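Local coordinates for protein R.Ecl18kI (Enterobacter cloacae, PDB 2GB7) that recognises the double-stranded DNA sequence 5'-CCNGG-3', flips nucleotides out of it, and cleaves as a type II restriction endonuclease before the first cytosine, at residues 82-87 with 99-104; 130-133 with 138-141; 177-182 with 249-254; 190-195 with 204-209. The protein carries 1 engineered substitution. All blocks are in the same frame, centred on the assembly; numbering follows the deposited sequence.

Contact 1: 82-87 with 99-104; sequences EERIKD and MEYPTH
Arg84, on the short helix 82-85, and Glu100, the last residue of helix 90-100, mark the nearest backbone approach, yet their CA atoms are 10.8 Å apart and only long side chains close the gap. Arg84 sends its chain across: CG lies anti to the backbone N (chi1 -156°) and a bend at chi3 then turns the guanidinium broadside to the acid. The two flat groups stack, their planes 14° apart, with Glu100 CD 3.3 Å from Arg84 NH2. Stacking in this way costs directionality. Glu100 OE2 lies 3.5 Å from Arg84 NH2 but well out of the guanidinium plane, so the salt bridge rests on charge alone, with no N-H aimed at the oxygen. In addition, Arg84 NH2 forms a salt bridge with Asp96, one turn earlier on helix 90-100, and the cation is thus shared by two acids.

Tyr101 touches the arginine chain at one point, its OH lying 3.8 Å from Arg84 CD while ring and guanidinium planes stand steeply to one another. On one ring face, Glu100 CB sits 3.7 Å above the centre of Tyr101. Tyr101 CD2 in turn rests over a face of the His104 ring, toward its rim. Close by, the second subunit packs Pro90 on Ile85 and Lys69 on Pro102. Tyr101 leaves helical geometry and at once occupies the N-cap of helix 102-134, with Pro102 as the first helical residue: a helix-to-helix junction on which the charged stack from helix 82-85 is set.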
loop_
_atom_site.group_PDB
_atom_site.type_symbol
_atom_site.label_atom_id
_atom_site.label_comp_id
_atom_site.label_asym_id
_atom_site.label_seq_id
_atom_site.Cartn_x
_atom_site.Cartn_y
_atom_site.Cartn_z
ATOM N N GLU F 82 -18.761 27.025 20.951
ATOM C CA GLU F 82 -19.775 27.337 21.946
ATOM C C GLU F 82 -20.695 28.450 21.475
ATOM O O GLU F 82 -21.917 28.336 21.623
ATOM C CB GLU F 82 -19.121 27.665 23.295
ATOM C CG GLU F 82 -20.031 28.278 24.377
ATOM C CD GLU F 82 -21.387 27.587 24.553
ATOM O OE1 GLU F 82 -21.540 26.402 24.196
ATOM O OE2 GLU F 82 -22.311 28.253 25.059
ATOM N N GLU F 83 -20.125 29.508 20.898
ATOM C CA GLU F 83 -20.927 30.675 20.489
ATOM C C GLU F 83 -21.907 30.275 19.394
ATOM O O GLU F 83 -23.027 30.783 19.322
ATOM C CB GLU F 83 -20.034 31.822 19.998
ATOM C CG GLU F 83 -19.387 32.651 21.103
ATOM N N ARG F 84 -21.460 29.347 18.550
ATOM C CA ARG F 84 -22.258 28.796 17.473
ATOM C C ARG F 84 -23.461 27.987 17.973
ATOM O O ARG F 84 -24.587 28.181 17.509
ATOM C CB ARG F 84 -21.369 27.912 16.596
ATOM C CG ARG F 84 -21.874 27.751 15.197
ATOM C CD ARG F 84 -21.007 26.801 14.395
ATOM N NE ARG F 84 -21.838 26.030 13.477
ATOM C CZ ARG F 84 -22.362 26.502 12.351
ATOM N NH1 ARG F 84 -22.146 27.759 11.967
ATOM N NH2 ARG F 84 -23.114 25.712 11.601
ATOM N N ILE F 85 -23.223 27.115 18.945
ATOM C CA ILE F 85 -24.183 26.081 19.316
ATOM C C ILE F 85 -25.069 26.447 20.502
ATOM O O ILE F 85 -25.946 25.671 20.892
ATOM C CB ILE F 85 -23.445 24.768 19.604
ATOM C CG1 ILE F 85 -22.928 24.189 18.293
ATOM C CG2 ILE F 85 -24.358 23.770 20.277
ATOM C CD1 ILE F 85 -21.607 23.461 18.422
ATOM N N LYS F 86 -24.840 27.635 21.055
ATOM C CA LYS F 86 -25.554 28.141 22.235
ATOM C C LYS F 86 -27.037 27.771 22.389
ATOM O O LYS F 86 -27.462 27.316 23.455
ATOM C CB LYS F 86 -25.404 29.666 22.332
ATOM C CG LYS F 86 -24.047 30.100 22.855
ATOM C CD LYS F 86 -24.138 31.382 23.669
ATOM C CE LYS F 86 -23.046 31.419 24.740
ATOM N NZ LYS F 86 -21.659 31.286 24.194
ATOM N N ASP F 87 -27.817 27.977 21.335
ATOM C CA ASP F 87 -29.282 27.955 21.442
ATOM C C ASP F 87 -29.922 26.828 20.642
ATOM O O ASP F 87 -31.121 26.856 20.345
ATOM C CB ASP F 87 -29.862 29.297 20.998
ATOM C CG ASP F 87 -29.338 30.455 21.815
ATOM O OD1 ASP F 87 -29.164 30.303 23.050
ATOM O OD2 ASP F 87 -29.092 31.518 21.209
ATOM N N MET F 99 -22.354 18.048 10.410
ATOM C CA MET F 99 -22.500 18.746 9.123
ATOM C C MET F 99 -21.431 19.804 8.827
ATOM O O MET F 99 -21.049 19.980 7.668
ATOM C CB MET F 99 -23.895 19.369 8.990
ATOM C CG MET F 99 -25.052 18.374 9.109
ATOM S SD MET F 99 -26.571 18.988 8.369
ATOM C CE MET F 99 -25.919 19.247 6.697
ATOM N N GLU F 100 -20.970 20.515 9.857
ATOM C CA GLU F 100 -20.056 21.648 9.670
ATOM C C GLU F 100 -18.588 21.260 9.516
ATOM O O GLU F 100 -17.818 22.003 8.911
ATOM C CB GLU F 100 -20.168 22.639 10.823
ATOM C CG GLU F 100 -20.042 24.102 10.409
ATOM C CD GLU F 100 -21.017 24.514 9.307
ATOM O OE1 GLU F 100 -21.849 23.688 8.867
ATOM O OE2 GLU F 100 -20.951 25.691 8.870
ATOM N N TYR F 101 -18.195 20.126 10.081
ATOM C CA TYR F 101 -16.762 19.777 10.058
ATOM C C TYR F 101 -16.395 18.470 9.348
ATOM O O TYR F 101 -15.513 17.764 9.827
ATOM C CB TYR F 101 -16.178 19.803 11.488
ATOM C CG TYR F 101 -16.692 20.966 12.309
ATOM C CD1 TYR F 101 -17.755 20.793 13.186
ATOM C CD2 TYR F 101 -16.130 22.242 12.190
ATOM C CE1 TYR F 101 -18.254 21.857 13.931
ATOM C CE2 TYR F 101 -16.638 23.332 12.934
ATOM C CZ TYR F 101 -17.691 23.121 13.809
ATOM O OH TYR F 101 -18.225 24.160 14.566
ATOM N N PRO F 102 -16.996 18.179 8.170
ATOM C CA PRO F 102 -16.752 16.845 7.632
ATOM C C PRO F 102 -15.328 16.673 7.175
ATOM O O PRO F 102 -14.771 15.577 7.333
ATOM C CB PRO F 102 -17.687 16.772 6.410
ATOM C CG PRO F 102 -18.585 17.902 6.503
ATOM C CD PRO F 102 -17.843 18.955 7.253
ATOM N N THR F 103 -14.727 17.716 6.601
ATOM C CA THR F 103 -13.334 17.561 6.124
ATOM C C THR F 103 -12.398 17.433 7.319
ATOM O O THR F 103 -11.456 16.637 7.292
ATOM C CB THR F 103 -12.904 18.736 5.231
ATOM O OG1 THR F 103 -13.905 18.943 4.225
ATOM C CG2 THR F 103 -11.571 18.500 4.578
ATOM N N HIS F 104 -12.670 18.212 8.364
ATOM C CA HIS F 104 -11.912 18.177 9.614
ATOM C C HIS F 104 -11.894 16.785 10.240
ATOM O O HIS F 104 -10.823 16.242 10.531
ATOM C CB HIS F 104 -12.514 19.162 10.624
ATOM C CG HIS F 104 -12.468 20.588 10.183
ATOM N ND1 HIS F 104 -13.431 21.141 9.368
ATOM C CD2 HIS F 104 -11.593 21.582 10.465
ATOM C CE1 HIS F 104 -13.158 22.421 9.175
ATOM N NE2 HIS F 104 -12.043 22.711 9.822
#

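Contact 2: 130-133 with 138-141; sequences LLMM and PVDV
Met132 and Met133, near the C-terminal end of helix 102-134, meet Val139 and Val141, two residues on the same side of the chain that returns to begin the sheet, with Asp140 between them turned the other way. Pro138 opens this return; it points away from the helix and touches Pro164 and Ser259, although its CA is 7.2 Å from that of Met133.

Val139 follows and faces the helix. Its CG1 reaches to 4.0 Å from Met132 CB, and the same methyl lies 4.1 Å from Met132 CE, because the methionine folds back through bends at chi2 and chi3 (-54° and -79°). CG2 of Val139 makes the looser approach, 4.2 Å from Met132 CB. The two side chains cross at about a right angle.

Here the polypeptide enters strand 140-141, an outermost strand of the mixed six-stranded sheet in this PD-(D/E)XK nuclease fold, and the end of the long helix packs on the side from which these valines project. The carboxylate of Asp140 is taken up by Arg299 in a salt bridge, and it accepts hydrogen bonds from Gln282 NE2, Ser278 OG and the backbone N of Val166.

Val141 turns back to the helix. Its CG2 lies 4.2 Å from CE of Met133, which gets there with an unbent chain (chi2 178°) that carries the terminal methyl outward. Tyr296 of helix 290-302 touches both Met133 and Val141.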
loop_
_atom_site.group_PDB
_atom_site.type_symbol
_atom_site.label_atom_id
_atom_site.label_comp_id
_atom_site.label_asym_id
_atom_site.label_seq_id
_atom_site.Cartn_x
_atom_site.Cartn_y
_atom_site.Cartn_z
ATOM N N LEU F 130 14.164 -6.797 18.406
ATOM C CA LEU F 130 14.424 -7.200 19.791
ATOM C C LEU F 130 14.431 -8.714 19.981
ATOM O O LEU F 130 15.156 -9.207 20.815
ATOM C CB LEU F 130 13.433 -6.524 20.750
ATOM C CG LEU F 130 13.646 -5.012 20.842
ATOM C CD1 LEU F 130 12.508 -4.365 21.613
ATOM C CD2 LEU F 130 14.960 -4.674 21.535
ATOM N N LEU F 131 13.651 -9.432 19.177
ATOM C CA LEU F 131 13.693 -10.897 19.172
ATOM C C LEU F 131 15.091 -11.409 18.826
ATOM O O LEU F 131 15.615 -12.258 19.502
ATOM C CB LEU F 131 12.655 -11.448 18.183
ATOM C CG LEU F 131 12.676 -12.951 17.902
ATOM C CD1 LEU F 131 12.428 -13.711 19.191
ATOM C CD2 LEU F 131 11.611 -13.278 16.885
ATOM N N MET F 132 15.664 -10.911 17.728
ATOM C CA MET F 132 17.021 -11.334 17.344
ATOM C C MET F 132 18.050 -10.942 18.405
ATOM O O MET F 132 18.913 -11.753 18.756
ATOM C CB MET F 132 17.372 -10.710 15.988
ATOM C CG MET F 132 16.408 -11.083 14.880
ATOM S SD MET F 132 16.178 -12.849 14.652
ATOM C CE MET F 132 17.662 -13.210 13.736
ATOM N N MET F 133 17.920 -9.736 18.983
ATOM C CA MET F 133 18.833 -9.293 20.071
ATOM C C MET F 133 18.704 -10.172 21.302
ATOM O O MET F 133 19.705 -10.640 21.869
ATOM C CB MET F 133 18.577 -7.842 20.435
ATOM C CG MET F 133 18.855 -6.934 19.267
ATOM S SD MET F 133 18.507 -5.219 19.634
ATOM C CE MET F 133 19.106 -4.553 18.060
ATOM N N PRO F 138 23.736 -11.936 16.076
ATOM C CA PRO F 138 24.253 -10.660 15.541
ATOM C C PRO F 138 23.466 -10.220 14.342
ATOM O O PRO F 138 23.375 -10.969 13.380
ATOM C CB PRO F 138 25.676 -11.010 15.108
ATOM C CG PRO F 138 25.668 -12.506 14.853
ATOM C CD PRO F 138 24.645 -13.064 15.842
ATOM N N VAL F 139 22.902 -9.015 14.422
ATOM C CA VAL F 139 22.211 -8.395 13.306
ATOM C C VAL F 139 22.537 -6.915 13.229
ATOM O O VAL F 139 22.777 -6.233 14.251
ATOM C CB VAL F 139 20.673 -8.551 13.355
ATOM C CG1 VAL F 139 20.264 -10.018 13.263
ATOM C CG2 VAL F 139 20.080 -7.855 14.633
ATOM N N ASP F 140 22.582 -6.437 11.998
ATOM C CA ASP F 140 22.519 -5.024 11.742
ATOM C C ASP F 140 21.096 -4.691 11.379
ATOM O O ASP F 140 20.416 -5.452 10.681
ATOM C CB ASP F 140 23.455 -4.597 10.613
ATOM C CG ASP F 140 24.907 -4.509 11.057
ATOM O OD1 ASP F 140 25.194 -4.720 12.258
ATOM O OD2 ASP F 140 25.788 -4.267 10.197
ATOM N N VAL F 141 20.662 -3.534 11.854
ATOM C CA VAL F 141 19.324 -3.063 11.629
ATOM C C VAL F 141 19.432 -1.947 10.590
ATOM O O VAL F 141 20.017 -0.897 10.849
ATOM C CB VAL F 141 18.717 -2.519 12.932
ATOM C CG1 VAL F 141 17.279 -2.011 12.707
ATOM C CG2 VAL F 141 18.782 -3.586 14.020
#

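Contact 3: 177-182 with 249-254; sequences MLISAK and EDMLQS. With nucleotides of chain B.
Met177 and Ile179 carry strand 177-181, a central strand of the PD-(D/E)XK core, onto helix 248-259 through Met251 and Ser254. The strand and helix axes run roughly antiparallel, 10.8 Å apart with a crossing angle of -150°, and alternate strand residues face the helix.

The packing is apolar. Ile179 and Met251 reach toward each other tip to tip, Ile179 CD1 lying 4.0 Å from Met251 CE. Met177 extends from the strand with CG anti to the backbone N (chi1 175°). The extended chain brings Met177 SD to 4.2 Å from Met251 CG. A bend at chi3 then carries Met177 CE on to the helix backbone, 3.7 Å from Ser254 C. Met132 of helix 102-134 also packs on Ile179, so the isoleucine meets side chains from two helices.

The polar interactions lie at the strand's far end. Ser180-Ala181-Lys182 is consistent with a variant of the signature's (D/E)XK element. Lys182 NZ forms a salt bridge with Glu191 and a long, weak ion pair with a DNA phosphate. Against nucleotide DC4 of chain B the lysine offers carbon: its CA is 3.3 Å from OP1, and its CG 3.7 Å from OP2.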
loop_
_atom_site.group_PDB
_atom_site.type_symbol
_atom_site.label_atom_id
_atom_site.label_comp_id
_atom_site.label_asym_id
_atom_site.label_seq_id
_atom_site.Cartn_x
_atom_site.Cartn_y
_atom_site.Cartn_z
ATOM N N MET F 177 21.875 -14.134 6.664
ATOM C CA MET F 177 20.411 -14.268 6.629
ATOM C C MET F 177 19.839 -12.869 6.527
ATOM O O MET F 177 20.317 -11.957 7.211
ATOM C CB MET F 177 19.866 -14.956 7.892
ATOM C CG MET F 177 18.355 -14.972 7.878
ATOM S SD MET F 177 17.676 -15.858 9.297
ATOM C CE MET F 177 18.463 -17.372 9.013
ATOM N N LEU F 178 18.846 -12.690 5.649
ATOM C CA LEU F 178 18.149 -11.427 5.506
ATOM C C LEU F 178 16.698 -11.628 5.828
ATOM O O LEU F 178 16.095 -12.601 5.386
ATOM C CB LEU F 178 18.220 -10.911 4.059
ATOM C CG LEU F 178 19.632 -10.696 3.499
ATOM C CD1 LEU F 178 19.519 -10.210 2.076
ATOM C CD2 LEU F 178 20.415 -9.722 4.347
ATOM N N ILE F 179 16.161 -10.687 6.582
ATOM C CA ILE F 179 14.760 -10.728 7.003
ATOM C C ILE F 179 14.032 -9.445 6.639
ATOM O O ILE F 179 14.500 -8.348 6.979
ATOM C CB ILE F 179 14.642 -10.957 8.524
ATOM C CG1 ILE F 179 15.408 -12.222 8.937
ATOM C CG2 ILE F 179 13.154 -11.009 8.949
ATOM C CD1 ILE F 179 15.666 -12.321 10.458
ATOM N N SER F 180 12.904 -9.608 5.953
ATOM C CA SER F 180 11.939 -8.510 5.672
ATOM C C SER F 180 10.660 -8.793 6.460
ATOM O O SER F 180 10.453 -9.932 6.917
ATOM C CB SER F 180 11.590 -8.478 4.174
ATOM O OG SER F 180 10.642 -7.427 3.909
ATOM N N ALA F 181 9.851 -7.756 6.689
ATOM C CA ALA F 181 8.640 -7.979 7.469
ATOM C C ALA F 181 7.510 -7.131 6.879
ATOM O O ALA F 181 7.751 -6.001 6.510
ATOM C CB ALA F 181 8.889 -7.569 8.870
ATOM N N LYS F 182 6.319 -7.719 6.791
ATOM C CA LYS F 182 5.108 -7.050 6.359
ATOM C C LYS F 182 4.006 -7.606 7.223
ATOM O O LYS F 182 3.796 -8.807 7.209
ATOM C CB LYS F 182 4.816 -7.376 4.880
ATOM C CG LYS F 182 5.807 -6.698 3.937
ATOM C CD LYS F 182 5.418 -6.930 2.488
ATOM C CE LYS F 182 6.469 -6.283 1.551
ATOM N NZ LYS F 182 6.682 -4.824 1.831
ATOM N N GLU F 249 9.730 -20.025 14.720
ATOM C CA GLU F 249 10.593 -21.014 15.362
ATOM C C GLU F 249 11.635 -21.620 14.409
ATOM O O GLU F 249 12.810 -21.776 14.770
ATOM C CB GLU F 249 9.705 -22.081 15.987
ATOM C CG GLU F 249 9.079 -21.659 17.318
ATOM C CD GLU F 249 7.942 -20.622 17.227
ATOM O OE1 GLU F 249 7.457 -20.293 16.117
ATOM O OE2 GLU F 249 7.502 -20.173 18.318
ATOM N N ASP F 250 11.182 -21.959 13.201
ATOM C CA ASP F 250 12.013 -22.502 12.140
ATOM C C ASP F 250 13.084 -21.476 11.791
ATOM O O ASP F 250 14.293 -21.803 11.726
ATOM C CB ASP F 250 11.170 -22.788 10.894
ATOM C CG ASP F 250 10.138 -23.873 11.084
ATOM O OD1 ASP F 250 10.345 -24.801 11.919
ATOM O OD2 ASP F 250 9.128 -23.853 10.323
ATOM N N MET F 251 12.644 -20.239 11.574
ATOM C CA MET F 251 13.538 -19.147 11.214
ATOM C C MET F 251 14.618 -18.928 12.254
ATOM O O MET F 251 15.787 -18.774 11.908
ATOM C CB MET F 251 12.775 -17.839 10.978
ATOM C CG MET F 251 13.698 -16.778 10.391
ATOM S SD MET F 251 12.786 -15.240 10.117
ATOM C CE MET F 251 12.703 -14.627 11.777
ATOM N N LEU F 252 14.240 -18.896 13.530
ATOM C CA LEU F 252 15.216 -18.670 14.602
ATOM C C LEU F 252 16.245 -19.791 14.700
ATOM O O LEU F 252 17.429 -19.552 14.948
ATOM C CB LEU F 252 14.519 -18.460 15.938
ATOM C CG LEU F 252 14.230 -17.000 16.279
ATOM C CD1 LEU F 252 15.533 -16.262 16.631
ATOM C CD2 LEU F 252 13.496 -16.206 15.137
ATOM N N GLN F 253 15.789 -21.001 14.478
ATOM C CA GLN F 253 16.695 -22.139 14.490
ATOM C C GLN F 253 17.729 -21.978 13.373
ATOM O O GLN F 253 18.931 -22.162 13.592
ATOM C CB GLN F 253 15.910 -23.419 14.316
ATOM C CG GLN F 253 16.791 -24.634 14.477
ATOM C CD GLN F 253 17.467 -24.699 15.860
ATOM O OE1 GLN F 253 16.853 -24.395 16.889
ATOM N NE2 GLN F 253 18.740 -25.117 15.880
ATOM N N SER F 254 17.263 -21.596 12.187
ATOM C CA SER F 254 18.177 -21.372 11.058
ATOM C C SER F 254 19.137 -20.217 11.357
ATOM O O SER F 254 20.338 -20.317 11.098
ATOM C CB SER F 254 17.357 -21.094 9.795
ATOM O OG SER F 254 16.664 -22.286 9.444
ATOM P P DC B 4 4.179 -3.173 6.724
ATOM O OP1 DC B 4 4.275 -4.173 7.815
ATOM O OP2 DC B 4 4.581 -3.545 5.339
ATOM O "O5'" DC B 4 2.687 -2.620 6.658
ATOM C "C5'" DC B 4 2.074 -2.050 7.805
ATOM C "C4'" DC B 4 0.695 -1.543 7.454
ATOM O "O4'" DC B 4 0.822 -0.445 6.519
ATOM C "C3'" DC B 4 -0.217 -2.575 6.789
ATOM O "O3'" DC B 4 -1.560 -2.418 7.257
ATOM C "C2'" DC B 4 -0.143 -2.211 5.316
ATOM C "C1'" DC B 4 0.046 -0.702 5.359
ATOM N N1 DC B 4 0.773 -0.167 4.199
ATOM C C2 DC B 4 0.272 0.969 3.537
ATOM O O2 DC B 4 -0.722 1.551 3.997
ATOM N N3 DC B 4 0.889 1.402 2.417
ATOM C C4 DC B 4 1.970 0.760 1.955
ATOM N N4 DC B 4 2.510 1.190 0.808
ATOM C C5 DC B 4 2.532 -0.359 2.639
ATOM C C6 DC B 4 1.906 -0.784 3.746
#

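Contact 4: 190-195 with 204-209; sequences QEVPEE and MYLATL
Val192, in the first turn of helix 191-199, points its side chain at strand 204-207 and touches both Met204 and Leu206, with its CA 8.1 Å from that of Leu206. Its CB is the branch point: directed at the strand, it divides the contact into two arms, one for each strand residue.

The first arm, CG1, stands anti to the backbone N (chi1 -173°) and goes to Met204. It lies 3.9 Å from Met204 SD and just as far from Met204 CE, so the methyl rests beside the S-CH3 bond. The methionine chain runs out extended until chi3 (-43°), where it turns its terminal methyl alongside the valine.

The second arm, CG2, goes to Leu206 and meets the fork of that side chain almost evenly, 4.1 Å from CD1 and 4.2 Å from CD2. Both pairs cross obliquely and both are purely apolar. Val226 of the next strand touches Val192 and Leu206 as well, which extends the greasy layer under the helix.

On the helix flank, Gln190 and Glu191 lie against DNA phosphates, and Pro193, which points away from the strand, packs on Glu194 of the second subunit. Helix 191-199 forms the connection of a beta-alpha-beta crossover between the parallel, adjacent strands 177-181 and 204-207, lying on one face of the sheet while Tyr205 projects from the other toward Met251 of helix 248-259.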
loop_
_atom_site.group_PDB
_atom_site.type_symbol
_atom_site.label_atom_id
_atom_site.label_comp_id
_atom_site.label_asym_id
_atom_site.label_seq_id
_atom_site.Cartn_x
_atom_site.Cartn_y
_atom_site.Cartn_z
ATOM N N GLN F 190 4.673 -8.581 -3.711
ATOM C CA GLN F 190 5.328 -8.490 -5.009
ATOM C C GLN F 190 6.577 -7.622 -4.938
ATOM O O GLN F 190 7.483 -7.773 -5.775
ATOM C CB GLN F 190 4.330 -7.944 -6.037
ATOM C CG GLN F 190 3.169 -8.946 -6.323
ATOM C CD GLN F 190 1.995 -8.327 -7.103
ATOM O OE1 GLN F 190 1.995 -7.138 -7.394
ATOM N NE2 GLN F 190 0.953 -9.121 -7.340
ATOM N N GLU F 191 6.653 -6.730 -3.935
ATOM C CA GLU F 191 7.841 -5.870 -3.763
ATOM C C GLU F 191 9.070 -6.698 -3.427
ATOM O O GLU F 191 10.195 -6.287 -3.710
ATOM C CB GLU F 191 7.595 -4.855 -2.651
ATOM C CG GLU F 191 6.392 -3.921 -2.991
ATOM C CD GLU F 191 5.955 -3.046 -1.825
ATOM O OE1 GLU F 191 6.548 -3.194 -0.719
ATOM O OE2 GLU F 191 4.983 -2.225 -2.011
ATOM N N VAL F 192 8.845 -7.841 -2.780
ATOM C CA VAL F 192 9.962 -8.619 -2.229
ATOM C C VAL F 192 10.782 -9.300 -3.345
ATOM O O VAL F 192 11.981 -9.086 -3.366
ATOM C CB VAL F 192 9.506 -9.584 -1.107
ATOM C CG1 VAL F 192 10.708 -10.230 -0.479
ATOM C CG2 VAL F 192 8.739 -8.794 -0.022
ATOM N N PRO F 193 10.142 -10.056 -4.272
ATOM C CA PRO F 193 10.918 -10.596 -5.395
ATOM C C PRO F 193 11.597 -9.501 -6.205
ATOM O O PRO F 193 12.678 -9.692 -6.715
ATOM C CB PRO F 193 9.855 -11.298 -6.248
ATOM C CG PRO F 193 8.847 -11.755 -5.302
ATOM C CD PRO F 193 8.746 -10.514 -4.372
ATOM N N GLU F 194 10.969 -8.335 -6.321
ATOM C CA GLU F 194 11.626 -7.261 -7.049
ATOM C C GLU F 194 12.959 -6.913 -6.410
ATOM O O GLU F 194 13.977 -6.793 -7.109
ATOM C CB GLU F 194 10.698 -6.029 -7.146
ATOM C CG GLU F 194 11.361 -4.910 -7.971
ATOM C CD GLU F 194 12.352 -4.058 -7.217
ATOM O OE1 GLU F 194 12.217 -3.888 -5.979
ATOM O OE2 GLU F 194 13.267 -3.504 -7.897
ATOM N N GLU F 195 12.988 -6.816 -5.087
ATOM C CA GLU F 195 14.217 -6.467 -4.400
ATOM C C GLU F 195 15.223 -7.617 -4.399
ATOM O O GLU F 195 16.410 -7.381 -4.600
ATOM C CB GLU F 195 13.937 -5.939 -2.995
ATOM C CG GLU F 195 13.320 -4.538 -3.078
ATOM C CD GLU F 195 14.333 -3.537 -3.645
ATOM O OE1 GLU F 195 15.325 -3.250 -2.944
ATOM O OE2 GLU F 195 14.168 -3.056 -4.786
ATOM N N MET F 204 15.422 -14.699 0.909
ATOM C CA MET F 204 14.971 -13.736 1.915
ATOM C C MET F 204 13.834 -14.351 2.705
ATOM O O MET F 204 12.930 -15.004 2.154
ATOM C CB MET F 204 14.525 -12.394 1.290
ATOM C CG MET F 204 14.607 -11.150 2.249
ATOM S SD MET F 204 13.942 -9.663 1.545
ATOM C CE MET F 204 14.593 -9.717 -0.120
ATOM N N TYR F 205 13.865 -14.096 3.992
ATOM C CA TYR F 205 12.757 -14.539 4.847
ATOM C C TYR F 205 11.820 -13.360 4.948
ATOM O O TYR F 205 12.264 -12.245 5.221
ATOM C CB TYR F 205 13.281 -14.883 6.229
ATOM C CG TYR F 205 14.139 -16.144 6.173
ATOM C CD1 TYR F 205 13.611 -17.360 6.565
ATOM C CD2 TYR F 205 15.434 -16.090 5.663
ATOM C CE1 TYR F 205 14.373 -18.527 6.499
ATOM C CE2 TYR F 205 16.181 -17.229 5.540
ATOM C CZ TYR F 205 15.648 -18.447 5.980
ATOM O OH TYR F 205 16.412 -19.592 5.915
ATOM N N LEU F 206 10.529 -13.625 4.755
ATOM C CA LEU F 206 9.476 -12.593 4.779
ATOM C C LEU F 206 8.560 -12.887 5.937
ATOM O O LEU F 206 7.703 -13.785 5.864
ATOM C CB LEU F 206 8.701 -12.593 3.467
ATOM C CG LEU F 206 7.471 -11.670 3.430
ATOM C CD1 LEU F 206 7.949 -10.261 3.716
ATOM C CD2 LEU F 206 6.711 -11.751 2.069
ATOM N N ALA F 207 8.787 -12.166 7.022
ATOM C CA ALA F 207 7.995 -12.367 8.240
ATOM C C ALA F 207 6.641 -11.706 8.082
ATOM O O ALA F 207 6.584 -10.543 7.687
ATOM C CB ALA F 207 8.698 -11.732 9.403
ATOM N N THR F 208 5.561 -12.388 8.481
ATOM C CA THR F 208 4.215 -11.764 8.362
ATOM C C THR F 208 3.267 -12.281 9.405
ATOM O O THR F 208 3.503 -13.332 9.976
ATOM C CB THR F 208 3.590 -12.004 6.936
ATOM O OG1 THR F 208 2.412 -11.196 6.766
ATOM C CG2 THR F 208 3.206 -13.462 6.738
ATOM N N LEU F 209 2.208 -11.511 9.680
ATOM C CA LEU F 209 1.127 -11.968 10.533
ATOM C C LEU F 209 -0.121 -12.337 9.733
ATOM O O LEU F 209 -1.128 -12.760 10.304
ATOM C CB LEU F 209 0.795 -10.874 11.561
ATOM C CG LEU F 209 1.957 -10.636 12.521
ATOM C CD1 LEU F 209 1.677 -9.554 13.518
ATOM C CD2 LEU F 209 2.382 -11.931 13.249
#

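Along the chain, contacts 1, 2 and 3 follow in series, and contact 4 falls between the two segments of contact 3. Contact 1 stands apart, its centre about 51 Å from that of contact 2, at the far end of the long helix 102-134 that serves both; like contact 4, it touches the second subunit. The other three gather around the mixed sheet. The centres of contacts 2 and 3 are about 11 Å apart, and the two contacts touch where Leu131 packs on Leu252; contacts 3 and 4, equally close, are joined by neighbouring strands 177-181 and 204-207, with Ser180 O 2.8 Å from Ala207 N. The nuclease core is therefore continuous, while contact 1 lies remote from it.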